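Side-chain contacts in OmpA family protein (Klebsiella pneumoniae subsp. pneumoniae, PDB 7RJJ), which probably binds peptidoglycan through this OmpA-like domain of a larger membrane protein, which here holds D-alanine: residues S32-M35 against D36-R40; D80-D83 against S84-A87; N60-L63 against S64-A68. All blocks are in the same frame, centred on the assembly; numbering follows the deposited sequence. Where two conformers were deposited one is given.

Interaction 1 of 3, residues S32-M35 against D36-R40; sequences SSLM and DIKAR
S32 to K38 belong to alpha-helix 27-38, and four successive i to i+4 hydrogen bonds run on to A39 N, from D36 N, I37 N, K38 N and A39 N to the carbonyls of S32, S33, L34 and M35. The bonds are uneven. K38 N lies 2.8 Å from L34 O. D36 N is 3.3 Å from S32 O.

The main side-chain contact is L34 with K38, one turn apart. They lie side by side and point the same way. L34 CD1 touches K38 CE at 3.6 Å, so a leucine methyl packs on the aliphatic part of the lysine. The lysine chain bends at its second torsion (chi2 -69°), which brings CE back beside the leucine. Its charged end leads on to G79 O, where NZ is hydrogen-bonded.

On another side of the helix, I37 sets CB 3.3 Å from L34 O. S33 and I37 face inward, onto M75 of helix 57-77 and onto strand 112-117. This turn therefore packs the end of helix 27-38 on the sheet of the OmpA-like domain.

D36 is partly exposed and touches L9. Its CG stands beside the backbone N (chi1 -68°), which turns the carboxylate back toward the preceding turn. A water joins the two turns there. It donates to S32 O at 2.7 Å and to D36 OD1 at 2.9 Å.

Interaction 2 of 3, residues D80-D83 against S84-A87; sequences DVPD and SCFA
V81 and F86 meet at the apolar centre of this turn, with their side chains crossing at about a right angle. V81 CG1 comes within 3.4 Å of F86 CZ, at the far end of the ring. It approaches obliquely. The valine puts CG1 anti to its own nitrogen (chi1 180°), and this branch also reaches C85 SG at 3.8 Å. P82 adds to the same cluster, its CD lying 3.8 Å from C85 SG. C85 CB sits over one face of the F86 ring, offset toward the rim. C85 is held by a disulfide to C123, so the C-terminal end of the chain is tied to this cluster.

Further out, the backbone makes a short 3-10 turn that leads into strand 86-90. C85 N gives a hydrogen bond to P82 O at 3.1 Å. It is straight at the hydrogen (161°), but the donor stands well above the carbonyl plane. A weak bond follows from F86 N to D83 O at 3.4 Å. D83 O also lies in the plane of the F86 ring, at its edge.

At the polar edge, a water bridges the turn, donating to D83 O and to F86 O, the latter at 2.7 Å. The D83 carboxylate forms a salt bridge with R76, and S84 OG bonds to A122 O.

The turn connects helix 57-77 to strand 86-90. V81 packs on L34, I37 and K38 of helix 27-38. F86 rests on R72 and M75 of helix 57-77 and on I45 of the adjacent strand 43-49.

Interaction 3 of 3, residues N60-L63 against S64-A68; sequences NQLL and SLKRA. With DAL (D-alanine), chain C.
L63 and R67, one turn apart on helix 57-77, put a leucine methyl over a face of the guanidinium group. L63 CD2 stands 3.5 Å above the guanidinium plane, offset toward its rim. The arginine chain is extended from CG to NE, which carries the flat group out past the leucine to the bound D-alanine. There it meets the carboxylate with its edge. NH1 bonds to OXT of D-alanine at 3.0 Å and NH2 to O at 2.8 Å. This paired grip fixes the rotation of the carboxylate. L63 CD2 also touches the ligand, 3.5 Å from its O atom.

N60, one turn before S64, faces the other end of the ligand. Its OD1 accepts a hydrogen bond from the D-alanine nitrogen at 2.9 Å. N60 ND2 is bonded to E93 and to V54 O, which should hold the amide in this orientation. D52, V54 and G18 also bond to the ligand. The pocket fits the peptidoglycan-binding role of OmpA-like domains.

Away from the pocket, S64 turns its hydroxyl back onto the preceding turn. With OG between the backbone N and the carbonyl carbon (chi1 73°), it donates to Q61 O at 2.6 Å. That carbonyl also accepts from L65 N at 3.1 Å, so two donors share it. L62 and K66 meet loosely on the outer side, and the K66 ammonium makes a cation-pi contact with W20.

The segment belongs to the beta-alpha-beta unit of strand 43-49, helix 57-77 and strand 86-90. L65 and A68 pack on V88 of that last strand, Q61 bonds to G90 O at its end, and R67 bonds to H50 O just after strand 43-49.

In the fold
The three contacts follow in series along the chain, and none nests in or crosses another. Interaction 1 comes first, at the end of helix 27-38. Interaction 3 is next, in the N-terminal half of helix 57-77, and interaction 2 follows in the turn from that helix into strand 86-90. Each is local and closes no long loop. Interactions 1 and 2 touch in space through V81, joining the end of helix 27-38 to the loop that follows helix 57-77. Interaction 3 and interaction 1 lie on opposite sides of the chain's centre, with centres about 23 Å apart. The D-alanine pocket of interaction 3 is thus far from the end of helix 27-38.

Interaction 1 of 3, residues S32-M35 against D36-R40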
ATOM      1  N   SER A  32       7.074  -9.157  -5.086  1.00 22.06           N
ATOM      2  CA  SER A  32       5.920  -9.773  -5.794  1.00 22.93           C
ATOM      3  C   SER A  32       5.050  -8.687  -6.448  1.00 21.17           C
ATOM      4  O   SER A  32       4.650  -8.861  -7.638  1.00 21.58           O
ATOM      5  CB  SER A  32       5.121 -10.645  -4.865  1.00 23.86           C
ATOM      6  OG  SER A  32       4.016 -11.199  -5.554  1.00 25.15           O
ATOM      7  N   SER A  33       4.769  -7.611  -5.714  1.00 19.68           N
ATOM      8  CA  SER A  33       3.971  -6.482  -6.266  1.00 18.39           C
ATOM      9  C   SER A  33       4.745  -5.819  -7.404  1.00 17.96           C
ATOM     10  O   SER A  33       4.116  -5.471  -8.418  1.00 17.22           O
ATOM     11  CB  SER A  33       3.638  -5.471  -5.209  1.00 17.27           C
ATOM     12  OG  SER A  33       2.791  -6.037  -4.224  1.00 18.68           O
ATOM     13  N   LEU A  34       6.054  -5.650  -7.206  1.00 18.35           N
ATOM     14  CA  LEU A  34       6.942  -5.017  -8.205  1.00 19.01           C
ATOM     15  C   LEU A  34       6.840  -5.754  -9.538  1.00 21.00           C
ATOM     16  O   LEU A  34       6.670  -5.116 -10.575  1.00 20.61           O
ATOM     17  CB  LEU A  34       8.374  -4.996  -7.665  1.00 19.52           C
ATOM     18  CG  LEU A  34       9.422  -4.451  -8.633  1.00 20.42           C
ATOM     19  CD1 LEU A  34       9.087  -3.026  -9.048  1.00 18.96           C
ATOM     20  CD2 LEU A  34      10.812  -4.516  -8.026  1.00 21.60           C
HETATM   21  N   MSE A  35       6.930  -7.089  -9.494  0.50 22.63           N
HETATM   22  CA  MSE A  35       6.873  -7.883 -10.711  0.50 25.03           C
HETATM   23  C   MSE A  35       5.532  -7.648 -11.413  0.50 24.29           C
HETATM   24  O   MSE A  35       5.492  -7.450 -12.638  0.50 24.96           O
HETATM   25  CB  MSE A  35       7.154  -9.356 -10.395  0.50 27.45           C
HETATM   26  CG  MSE A  35       8.605  -9.732 -10.610  0.50 30.16           C
HETATM   27 SE   MSE A  35       9.144 -11.345  -9.648  0.50 33.29          SE
HETATM   28  CE  MSE A  35       8.010 -11.779  -8.108  0.50 31.87           C
ATOM     29  N   ASP A  36       4.443  -7.609 -10.632  1.00 23.16           N
ATOM     30  CA  ASP A  36       3.120  -7.356 -11.190  1.00 23.09           C
ATOM     31  C   ASP A  36       3.095  -5.961 -11.841  1.00 21.52           C
ATOM     32  O   ASP A  36       2.474  -5.819 -12.910  1.00 21.52           O
ATOM     33  CB  ASP A  36       2.019  -7.477 -10.134  1.00 22.93           C
ATOM     34  CG  ASP A  36       1.803  -8.889  -9.603  1.00 24.82           C
ATOM     35  OD1 ASP A  36       2.123  -9.835 -10.320  1.00 27.31           O
ATOM     36  OD2 ASP A  36       1.315  -9.021  -8.465  1.00 25.74           O
ATOM     37  N   ILE A  37       3.755  -4.981 -11.216  1.00 19.64           N
ATOM     38  CA  ILE A  37       3.849  -3.591 -11.764  1.00 19.11           C
ATOM     39  C   ILE A  37       4.670  -3.607 -13.064  1.00 20.94           C
ATOM     40  O   ILE A  37       4.233  -2.947 -14.048  1.00 20.91           O
ATOM     41  CB  ILE A  37       4.442  -2.620 -10.716  1.00 17.57           C
ATOM     42  CG1 ILE A  37       3.408  -2.296  -9.635  1.00 16.39           C
ATOM     43  CG2 ILE A  37       4.977  -1.352 -11.375  1.00 17.55           C
ATOM     44  CD1 ILE A  37       3.964  -1.700  -8.362  1.00 15.68           C
ATOM     45  N   LYS A  38       5.776  -4.359 -13.082  1.00 22.42           N
ATOM     46  CA  LYS A  38       6.689  -4.389 -14.254  1.00 24.99           C
ATOM     47  C   LYS A  38       5.976  -5.010 -15.457  1.00 26.54           C
ATOM     48  O   LYS A  38       6.321  -4.625 -16.580  1.00 27.96           O
ATOM     49  CB  LYS A  38       7.984  -5.134 -13.909  1.00 27.25           C
ATOM     50  CG  LYS A  38       8.865  -4.425 -12.891  1.00 26.93           C
ATOM     51  CD  LYS A  38       9.488  -3.160 -13.417  1.00 27.76           C
ATOM     52  CE  LYS A  38      10.233  -2.382 -12.357  1.00 27.58           C
ATOM     53  NZ  LYS A  38      11.041  -1.288 -12.957  1.00 28.20           N
ATOM     54  N   ALA A  39       4.991  -5.877 -15.222  1.00 26.46           N
ATOM     55  CA  ALA A  39       4.276  -6.534 -16.338  1.00 28.90           C
ATOM     56  C   ALA A  39       3.269  -5.569 -16.972  1.00 28.69           C
ATOM     57  O   ALA A  39       2.744  -5.913 -18.044  1.00 29.83           O
ATOM     58  CB  ALA A  39       3.599  -7.790 -15.849  1.00 29.81           C
ATOM     59  N   ARG A  40       3.017  -4.408 -16.349  1.00 26.77           N
ATOM     60  CA  ARG A  40       2.023  -3.469 -16.931  1.00 26.63           C
ATOM     61  C   ARG A  40       2.629  -2.068 -17.002  1.00 23.92           C
ATOM     62  O   ARG A  40       2.184  -1.149 -16.327  1.00 21.37           O
ATOM     63  CB  ARG A  40       0.715  -3.546 -16.140  1.00 27.28           C
ATOM     64  CG  ARG A  40       0.406  -4.952 -15.640  1.00 30.53           C
ATOM     65  CD  ARG A  40      -1.041  -5.383 -15.644  1.00 32.73           C
ATOM     66  NE  ARG A  40      -1.460  -5.626 -17.019  1.00 38.66           N
ATOM     67  CZ  ARG A  40      -2.459  -6.424 -17.395  1.00 41.18           C
ATOM     68  NH1 ARG A  40      -2.747  -6.557 -18.680  1.00 43.34           N
ATOM     69  NH2 ARG A  40      -3.152  -7.107 -16.498  1.00 42.56           N
TER
HETATM   70  O   HOH W   1       4.136 -11.271  -8.849  1.00 32.83           O

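Interaction 2 of 3, residues D80-D83 against S84-A87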
ATOM      1  N   ASP A  80      13.044   0.897  -9.268  1.00 26.65           N
ATOM      2  CA  ASP A  80      13.310   1.732 -10.474  1.00 28.55           C
ATOM      3  C   ASP A  80      12.029   2.012 -11.273  1.00 25.87           C
ATOM      4  O   ASP A  80      12.117   2.084 -12.510  1.00 26.25           O
ATOM      5  CB  ASP A  80      14.372   1.106 -11.380  1.00 33.27           C
ATOM      6  CG  ASP A  80      15.763   1.122 -10.778  1.00 37.80           C
ATOM      7  OD1 ASP A  80      15.914   0.641  -9.627  1.00 41.70           O
ATOM      8  OD2 ASP A  80      16.679   1.654 -11.445  1.00 41.79           O
ATOM      9  N   VAL A  81      10.888   2.155 -10.596  1.00 22.99           N
ATOM     10  CA  VAL A  81       9.614   2.525 -11.284  1.00 21.47           C
ATOM     11  C   VAL A  81       9.569   4.052 -11.352  1.00 20.74           C
ATOM     12  O   VAL A  81       9.807   4.711 -10.342  1.00 19.67           O
ATOM     13  CB  VAL A  81       8.391   1.950 -10.542  1.00 20.00           C
ATOM     14  CG1 VAL A  81       7.084   2.321 -11.228  1.00 18.84           C
ATOM     15  CG2 VAL A  81       8.500   0.438 -10.366  1.00 20.68           C
ATOM     16  N   PRO A  82       9.310   4.677 -12.528  1.00 21.25           N
ATOM     17  CA  PRO A  82       9.270   6.139 -12.619  1.00 21.60           C
ATOM     18  C   PRO A  82       8.317   6.763 -11.586  1.00 20.31           C
ATOM     19  O   PRO A  82       7.251   6.220 -11.360  1.00 18.48           O
ATOM     20  CB  PRO A  82       8.826   6.408 -14.070  1.00 22.44           C
ATOM     21  CG  PRO A  82       9.259   5.159 -14.823  1.00 23.40           C
ATOM     22  CD  PRO A  82       9.094   4.026 -13.832  1.00 22.11           C
ATOM     23  N   ASP A  83       8.707   7.903 -11.023  1.00 21.56           N
ATOM     24  CA  ASP A  83       7.913   8.573  -9.960  1.00 21.84           C
ATOM     25  C   ASP A  83       6.504   8.946 -10.449  1.00 19.52           C
ATOM     26  O   ASP A  83       5.587   8.870  -9.646  1.00 17.71           O
ATOM     27  CB  ASP A  83       8.697   9.751  -9.402  1.00 25.50           C
ATOM     28  CG  ASP A  83       8.063  10.432  -8.206  1.00 29.75           C
ATOM     29  OD1 ASP A  83       7.033  11.072  -8.397  1.00 33.28           O
ATOM     30  OD2 ASP A  83       8.614  10.342  -7.100  1.00 34.25           O
ATOM     31  N   SER A  84       6.367   9.335 -11.714  1.00 18.98           N
ATOM     32  CA  SER A  84       5.031   9.786 -12.198  1.00 18.49           C
ATOM     33  C   SER A  84       4.029   8.628 -12.281  1.00 17.32           C
ATOM     34  O   SER A  84       2.837   8.918 -12.449  1.00 16.99           O
ATOM     35  CB  SER A  84       5.128  10.481 -13.529  1.00 20.01           C
ATOM     36  OG  SER A  84       5.534   9.591 -14.547  1.00 20.81           O
ATOM     37  N   CYS A  85       4.473   7.375 -12.146  1.00 16.92           N
ATOM     38  CA  CYS A  85       3.518   6.234 -12.267  1.00 16.64           C
ATOM     39  C   CYS A  85       2.563   6.152 -11.072  1.00 14.58           C
ATOM     40  O   CYS A  85       1.486   5.534 -11.220  1.00 14.44           O
ATOM     41  CB  CYS A  85       4.254   4.899 -12.300  1.00 17.98           C
ATOM     42  SG  CYS A  85       5.390   4.724 -13.694  1.00 22.02           S
ATOM     43  N   PHE A  86       2.941   6.752  -9.943  1.00 13.38           N
ATOM     44  CA  PHE A  86       2.190   6.546  -8.679  1.00 12.13           C
ATOM     45  C   PHE A  86       1.192   7.653  -8.324  1.00 11.89           C
ATOM     46  O   PHE A  86       1.375   8.839  -8.669  1.00 12.32           O
ATOM     47  CB  PHE A  86       3.182   6.452  -7.523  1.00 11.97           C
ATOM     48  CG  PHE A  86       4.251   5.408  -7.719  1.00 12.13           C
ATOM     49  CD1 PHE A  86       4.032   4.100  -7.340  1.00 11.77           C
ATOM     50  CD2 PHE A  86       5.468   5.733  -8.304  1.00 13.11           C
ATOM     51  CE1 PHE A  86       5.008   3.132  -7.530  1.00 12.41           C
ATOM     52  CE2 PHE A  86       6.442   4.765  -8.494  1.00 13.66           C
ATOM     53  CZ  PHE A  86       6.208   3.468  -8.100  1.00 13.38           C
ATOM     54  N   ALA A  87       0.129   7.213  -7.641  1.00 11.01           N
ATOM     55  CA  ALA A  87      -0.884   8.092  -7.019  1.00 11.09           C
ATOM     56  C   ALA A  87      -1.119   7.509  -5.626  1.00 10.71           C
ATOM     57  O   ALA A  87      -1.441   6.288  -5.549  1.00 10.24           O
ATOM     58  CB  ALA A  87      -2.137   8.180  -7.849  1.00 11.49           C
TER
HETATM   59  O   HOH W   2       3.473  10.441  -8.290  1.00 12.17           O

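Interaction 3 of 3, residues N60-L63 against S64-A68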
ATOM      1  N   ASN A  60      -4.822   8.265  12.143  1.00 23.43           N
ATOM      2  CA  ASN A  60      -4.772   7.069  11.264  1.00 20.89           C
ATOM      3  C   ASN A  60      -4.825   7.515   9.798  1.00 20.01           C
ATOM      4  O   ASN A  60      -4.192   6.863   8.980  1.00 18.29           O
ATOM      5  CB  ASN A  60      -5.864   6.063  11.635  1.00 19.89           C
ATOM      6  CG  ASN A  60      -5.541   5.316  12.914  1.00 20.10           C
ATOM      7  OD1 ASN A  60      -4.373   5.035  13.200  1.00 19.82           O
ATOM      8  ND2 ASN A  60      -6.563   4.966  13.674  1.00 20.31           N
ATOM      9  N   GLN A  61      -5.529   8.607   9.484  1.00 21.55           N
ATOM     10  CA  GLN A  61      -5.554   9.050   8.065  1.00 21.31           C
ATOM     11  C   GLN A  61      -4.123   9.384   7.627  1.00 20.53           C
ATOM     12  O   GLN A  61      -3.677   8.858   6.574  1.00 19.48           O
ATOM     13  CB  GLN A  61      -6.494  10.239   7.880  1.00 24.73           C
ATOM     14  CG  GLN A  61      -6.489  10.788   6.467  1.00 26.20           C
ATOM     15  CD  GLN A  61      -6.888   9.750   5.447  1.00 25.47           C
ATOM     16  OE1 GLN A  61      -7.664   8.839   5.731  1.00 26.38           O
ATOM     17  NE2 GLN A  61      -6.383   9.907   4.232  1.00 25.97           N
ATOM     18  N   LEU A  62      -3.423  10.220   8.399  0.60 22.14           N
ATOM     19  CA  LEU A  62      -2.027  10.605   8.050  0.60 22.90           C
ATOM     20  C   LEU A  62      -1.154   9.347   7.989  0.60 20.92           C
ATOM     21  O   LEU A  62      -0.382   9.212   7.025  0.60 20.46           O
ATOM     22  CB  LEU A  62      -1.481  11.593   9.088  0.60 25.94           C
ATOM     23  CG  LEU A  62      -0.033  12.047   8.873  0.60 28.02           C
ATOM     24  CD1 LEU A  62       0.131  12.792   7.556  0.60 28.90           C
ATOM     25  CD2 LEU A  62       0.435  12.925  10.022  0.60 31.52           C
ATOM     26  N   LEU A  63      -1.260   8.484   9.002  1.00 20.26           N
ATOM     27  CA  LEU A  63      -0.460   7.232   9.046  1.00 19.21           C
ATOM     28  C   LEU A  63      -0.710   6.396   7.787  1.00 17.22           C
ATOM     29  O   LEU A  63       0.283   5.918   7.207  1.00 17.51           O
ATOM     30  CB  LEU A  63      -0.842   6.438  10.297  1.00 19.12           C
ATOM     31  CG  LEU A  63      -0.191   5.063  10.420  1.00 18.82           C
ATOM     32  CD1 LEU A  63       1.318   5.167  10.294  1.00 20.67           C
ATOM     33  CD2 LEU A  63      -0.580   4.388  11.726  1.00 19.23           C
ATOM     34  N   SER A  64      -1.979   6.223   7.402  1.00 19.01           N
ATOM     35  CA  SER A  64      -2.315   5.415   6.202  1.00 17.08           C
ATOM     36  C   SER A  64      -1.618   6.003   4.972  1.00 15.98           C
ATOM     37  O   SER A  64      -1.137   5.238   4.121  1.00 14.50           O
ATOM     38  CB  SER A  64      -3.812   5.318   6.005  1.00 16.96           C
ATOM     39  OG  SER A  64      -4.379   6.545   5.542  1.00 17.25           O
ATOM     40  N   LEU A  65      -1.541   7.325   4.904  1.00 16.85           N
ATOM     41  CA  LEU A  65      -0.922   7.978   3.727  1.00 16.35           C
ATOM     42  C   LEU A  65       0.600   7.793   3.793  1.00 16.15           C
ATOM     43  O   LEU A  65       1.201   7.537   2.731  1.00 14.75           O
ATOM     44  CB  LEU A  65      -1.344   9.448   3.732  1.00 18.14           C
ATOM     45  CG  LEU A  65      -1.181  10.201   2.423  1.00 18.40           C
ATOM     46  CD1 LEU A  65      -1.991   9.548   1.298  1.00 17.33           C
ATOM     47  CD2 LEU A  65      -1.599  11.643   2.629  1.00 20.36           C
ATOM     48  N   LYS A  66       1.196   7.867   4.990  1.00 17.38           N
ATOM     49  CA  LYS A  66       2.670   7.672   5.093  1.00 17.98           C
ATOM     50  C   LYS A  66       3.025   6.235   4.685  1.00 16.53           C
ATOM     51  O   LYS A  66       4.106   6.028   4.108  1.00 16.52           O
ATOM     52  CB  LYS A  66       3.200   8.004   6.492  1.00 20.52           C
ATOM     53  CG  LYS A  66       3.153   9.482   6.865  1.00 22.50           C
ATOM     54  CD  LYS A  66       3.959   9.828   8.100  1.00 25.32           C
ATOM     55  CE  LYS A  66       4.024  11.315   8.359  1.00 27.59           C
ATOM     56  NZ  LYS A  66       4.835  11.637   9.560  1.00 30.79           N
ATOM     57  N   ARG A  67       2.123   5.285   4.930  1.00 15.59           N
ATOM     58  CA  ARG A  67       2.393   3.868   4.579  1.00 14.71           C
ATOM     59  C   ARG A  67       2.385   3.728   3.059  1.00 13.32           C
ATOM     60  O   ARG A  67       3.231   2.996   2.536  1.00 13.06           O
ATOM     61  CB  ARG A  67       1.362   2.951   5.236  1.00 14.57           C
ATOM     62  CG  ARG A  67       1.597   2.792   6.733  1.00 16.20           C
ATOM     63  CD  ARG A  67       0.496   2.061   7.470  1.00 16.50           C
ATOM     64  NE  ARG A  67       1.000   1.778   8.812  1.00 18.41           N
ATOM     65  CZ  ARG A  67       0.281   1.355   9.850  1.00 19.59           C
ATOM     66  NH1 ARG A  67      -1.028   1.164   9.742  1.00 19.00           N
ATOM     67  NH2 ARG A  67       0.900   1.127  10.996  1.00 21.53           N
ATOM     68  N   ALA A  68       1.428   4.384   2.407  1.00 12.55           N
ATOM     69  CA  ALA A  68       1.359   4.340   0.930  1.00 11.82           C
ATOM     70  C   ALA A  68       2.628   5.001   0.382  1.00 12.28           C
ATOM     71  O   ALA A  68       3.222   4.444  -0.531  1.00 12.03           O
ATOM     72  CB  ALA A  68       0.111   5.035   0.450  1.00 11.39           C
TER
HETATM   73  N   DAL C 601      -3.979   2.397  14.271  1.00 24.99           N
HETATM   74  CA  DAL C 601      -2.597   1.929  14.594  1.00 25.85           C
HETATM   75  CB  DAL C 601      -1.820   3.040  15.251  1.00 29.05           C
HETATM   76  C   DAL C 601      -1.905   1.427  13.319  1.00 25.73           C
HETATM   77  O   DAL C 601      -0.685   1.275  13.283  1.00 23.42           O
HETATM   78  OXT DAL C 601      -2.542   1.137  12.302  1.00 22.22           O